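Local structure of glycerol dehydrogenase (Schizosaccharomyces pombe, 1TA9) at residues A316-M321 and L331-K336. The protein catalyses the NAD(+)-dependent oxidation of glycerol to dihydroxyacetone in glycerol assimilation, and carries a zinc ion in its active site. Residues are numbered along the deposited sequence; the frame is centred on the assembly and turned at random.
Sequences AIHNGM and LMHGEK. With ZN (zinc ion), chain I.
Two histidines from consecutive helices, one of them a zinc ligand, meet in an offset edge-to-face pair: the edge of the His333 ring is directed at a face of His318, offset toward its rim, with the planes at 69° and the centroids 4.2 Å apart. His333 ND1 comes within 2.8 Å of His318 NE2, while the other nitrogen of His333, NE2, binds the zinc ion at 2.2 Å. With CG anti to the backbone N (chi1 -179°), His333 extends from the first turn of helix 333-347 toward the metal. The His318 ring is fixed from its other nitrogen, since ND1 donates to Asn319 OD1 at 2.9 Å; the acceptor lies in the ring plane, although the donor sits above the amide plane. A water in the plane of both rings links His318 NE2 (3.0 Å) to Lys336 NZ, which donates to it at 2.6 Å. The bend of the lysine chain at chi3 (-68°) brings CE to 3.4 Å from His318 NE2. One turn beyond His318, Met321 packs its CE against the backbone O of Lys336. Glu335 OE1 accepts a bond from Met332 N at the start of helix 333-347, and its OE2 forms a salt bridge with Arg224. Asp232 and His315 complete the protein ligands of the zinc ion, with His318 in the second shell of the active site of a zinc-dependent member of the iron-containing alcohol dehydrogenase family.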
ATOM      1  N   ALA B 316      38.054  -7.304   2.240  1.00 15.48           N
ATOM      2  CA  ALA B 316      39.062  -8.157   1.622  1.00 15.72           C
ATOM      3  C   ALA B 316      39.521  -7.466   0.335  1.00 16.09           C
ATOM      4  O   ALA B 316      40.708  -7.468  -0.005  1.00 15.70           O
ATOM      5  CB  ALA B 316      38.470  -9.526   1.313  1.00 15.59           C
ATOM      6  N   ILE B 317      38.570  -6.866  -0.374  1.00 16.56           N
ATOM      7  CA  ILE B 317      38.870  -6.159  -1.612  1.00 17.28           C
ATOM      8  C   ILE B 317      39.697  -4.915  -1.304  1.00 17.66           C
ATOM      9  O   ILE B 317      40.610  -4.567  -2.056  1.00 17.58           O
ATOM     10  CB  ILE B 317      37.572  -5.775  -2.351  1.00 17.70           C
ATOM     11  CG1 ILE B 317      36.844  -7.053  -2.770  1.00 18.10           C
ATOM     12  CG2 ILE B 317      37.889  -4.917  -3.570  1.00 17.69           C
ATOM     13  CD1 ILE B 317      35.439  -6.837  -3.257  1.00 18.64           C
ATOM     14  N   HIS B 318      39.380  -4.253  -0.195  1.00 18.07           N
ATOM     15  CA  HIS B 318      40.130  -3.073   0.220  1.00 18.81           C
ATOM     16  C   HIS B 318      41.593  -3.466   0.428  1.00 19.19           C
ATOM     17  O   HIS B 318      42.502  -2.750   0.002  1.00 19.29           O
ATOM     18  CB  HIS B 318      39.552  -2.498   1.518  1.00 19.01           C
ATOM     19  CG  HIS B 318      40.540  -1.712   2.329  1.00 19.58           C
ATOM     20  ND1 HIS B 318      41.514  -2.312   3.099  1.00 19.92           N
ATOM     21  CD2 HIS B 318      40.710  -0.377   2.485  1.00 19.88           C
ATOM     22  CE1 HIS B 318      42.239  -1.383   3.694  1.00 19.93           C
ATOM     23  NE2 HIS B 318      41.772  -0.199   3.340  1.00 20.03           N
ATOM     24  N   ASN B 319      41.812  -4.609   1.071  1.00 19.61           N
ATOM     25  CA  ASN B 319      43.169  -5.086   1.326  1.00 20.26           C
ATOM     26  C   ASN B 319      43.879  -5.465   0.030  1.00 20.83           C
ATOM     27  O   ASN B 319      45.081  -5.242  -0.114  1.00 20.64           O
ATOM     28  CB  ASN B 319      43.146  -6.285   2.279  1.00 20.24           C
ATOM     29  CG  ASN B 319      42.611  -5.926   3.651  1.00 20.37           C
ATOM     30  OD1 ASN B 319      42.711  -4.778   4.084  1.00 20.45           O
ATOM     31  ND2 ASN B 319      42.060  -6.909   4.350  1.00 20.16           N
ATOM     32  N   GLY B 320      43.134  -6.033  -0.913  1.00 21.45           N
ATOM     33  CA  GLY B 320      43.731  -6.407  -2.184  1.00 22.56           C
ATOM     34  C   GLY B 320      44.154  -5.181  -2.975  1.00 23.46           C
ATOM     35  O   GLY B 320      45.210  -5.175  -3.610  1.00 23.23           O
ATOM     36  N   MET B 321      43.325  -4.139  -2.932  1.00 24.52           N
ATOM     37  CA  MET B 321      43.590  -2.887  -3.644  1.00 25.76           C
ATOM     38  C   MET B 321      44.899  -2.236  -3.226  1.00 26.05           C
ATOM     39  O   MET B 321      45.612  -1.668  -4.053  1.00 25.99           O
ATOM     40  CB  MET B 321      42.465  -1.880  -3.397  1.00 26.75           C
ATOM     41  CG  MET B 321      41.141  -2.196  -4.059  1.00 28.29           C
ATOM     42  SD  MET B 321      39.906  -0.943  -3.614  1.00 30.02           S
ATOM     43  CE  MET B 321      38.868  -1.861  -2.492  1.00 29.73           C
ATOM     44  N   LEU B 331      44.756   7.287  -0.875  1.00 14.57           N
ATOM     45  CA  LEU B 331      43.353   7.044  -0.546  1.00 14.66           C
ATOM     46  C   LEU B 331      43.186   6.719   0.933  1.00 14.71           C
ATOM     47  O   LEU B 331      44.019   6.034   1.524  1.00 14.81           O
ATOM     48  CB  LEU B 331      42.807   5.877  -1.376  1.00 14.33           C
ATOM     49  CG  LEU B 331      42.602   6.107  -2.875  1.00 14.42           C
ATOM     50  CD1 LEU B 331      42.469   4.766  -3.584  1.00 14.32           C
ATOM     51  CD2 LEU B 331      41.357   6.963  -3.105  1.00 14.13           C
ATOM     52  N   MET B 332      42.114   7.222   1.534  1.00 14.77           N
ATOM     53  CA  MET B 332      41.842   6.935   2.937  1.00 15.09           C
ATOM     54  C   MET B 332      41.141   5.585   2.993  1.00 15.19           C
ATOM     55  O   MET B 332      40.568   5.132   2.000  1.00 15.09           O
ATOM     56  CB  MET B 332      40.932   7.998   3.554  1.00 15.40           C
ATOM     57  CG  MET B 332      41.582   9.356   3.752  1.00 15.37           C
ATOM     58  SD  MET B 332      40.510  10.444   4.685  1.00 15.70           S
ATOM     59  CE  MET B 332      41.553  11.924   4.840  1.00 15.67           C
ATOM     60  N   HIS B 333      41.177   4.954   4.160  1.00 15.32           N
ATOM     61  CA  HIS B 333      40.555   3.652   4.350  1.00 15.44           C
ATOM     62  C   HIS B 333      39.117   3.564   3.840  1.00 15.02           C
ATOM     63  O   HIS B 333      38.782   2.668   3.062  1.00 14.84           O
ATOM     64  CB  HIS B 333      40.577   3.277   5.828  1.00 16.49           C
ATOM     65  CG  HIS B 333      39.973   1.940   6.109  1.00 17.30           C
ATOM     66  ND1 HIS B 333      40.539   0.763   5.668  1.00 17.94           N
ATOM     67  CD2 HIS B 333      38.834   1.593   6.753  1.00 17.58           C
ATOM     68  CE1 HIS B 333      39.775  -0.252   6.028  1.00 18.20           C
ATOM     69  NE2 HIS B 333      38.734   0.225   6.686  1.00 17.90           N
ATOM     70  N   GLY B 334      38.271   4.485   4.294  1.00 14.56           N
ATOM     71  CA  GLY B 334      36.878   4.484   3.884  1.00 14.31           C
ATOM     72  C   GLY B 334      36.638   4.711   2.401  1.00 14.21           C
ATOM     73  O   GLY B 334      35.647   4.231   1.845  1.00 14.37           O
ATOM     74  N   GLU B 335      37.526   5.456   1.754  1.00 13.78           N
ATOM     75  CA  GLU B 335      37.383   5.726   0.330  1.00 13.61           C
ATOM     76  C   GLU B 335      37.561   4.420  -0.432  1.00 13.53           C
ATOM     77  O   GLU B 335      36.863   4.157  -1.409  1.00 13.66           O
ATOM     78  CB  GLU B 335      38.409   6.783  -0.100  1.00 13.41           C
ATOM     79  CG  GLU B 335      38.315   8.030   0.785  1.00 13.71           C
ATOM     80  CD  GLU B 335      39.346   9.102   0.475  1.00 13.71           C
ATOM     81  OE1 GLU B 335      40.463   8.756   0.041  1.00 13.11           O
ATOM     82  OE2 GLU B 335      39.038  10.293   0.698  1.00 13.48           O
ATOM     83  N   LYS B 336      38.487   3.591   0.032  1.00 13.31           N
ATOM     84  CA  LYS B 336      38.726   2.304  -0.602  1.00 13.46           C
ATOM     85  C   LYS B 336      37.610   1.321  -0.242  1.00 13.33           C
ATOM     86  O   LYS B 336      37.133   0.577  -1.096  1.00 13.41           O
ATOM     87  CB  LYS B 336      40.088   1.744  -0.166  1.00 14.04           C
ATOM     88  CG  LYS B 336      41.278   2.499  -0.761  1.00 14.64           C
ATOM     89  CD  LYS B 336      42.618   1.964  -0.254  1.00 15.70           C
ATOM     90  CE  LYS B 336      42.818   2.252   1.228  1.00 16.20           C
ATOM     91  NZ  LYS B 336      44.163   1.816   1.709  1.00 17.19           N
TER
HETATM   92 ZN    ZN I1501      36.984  -0.587   7.849  1.00 34.17          ZN
HETATM   93  O   HOH W   1      43.707   1.979   4.232  1.00 37.16           O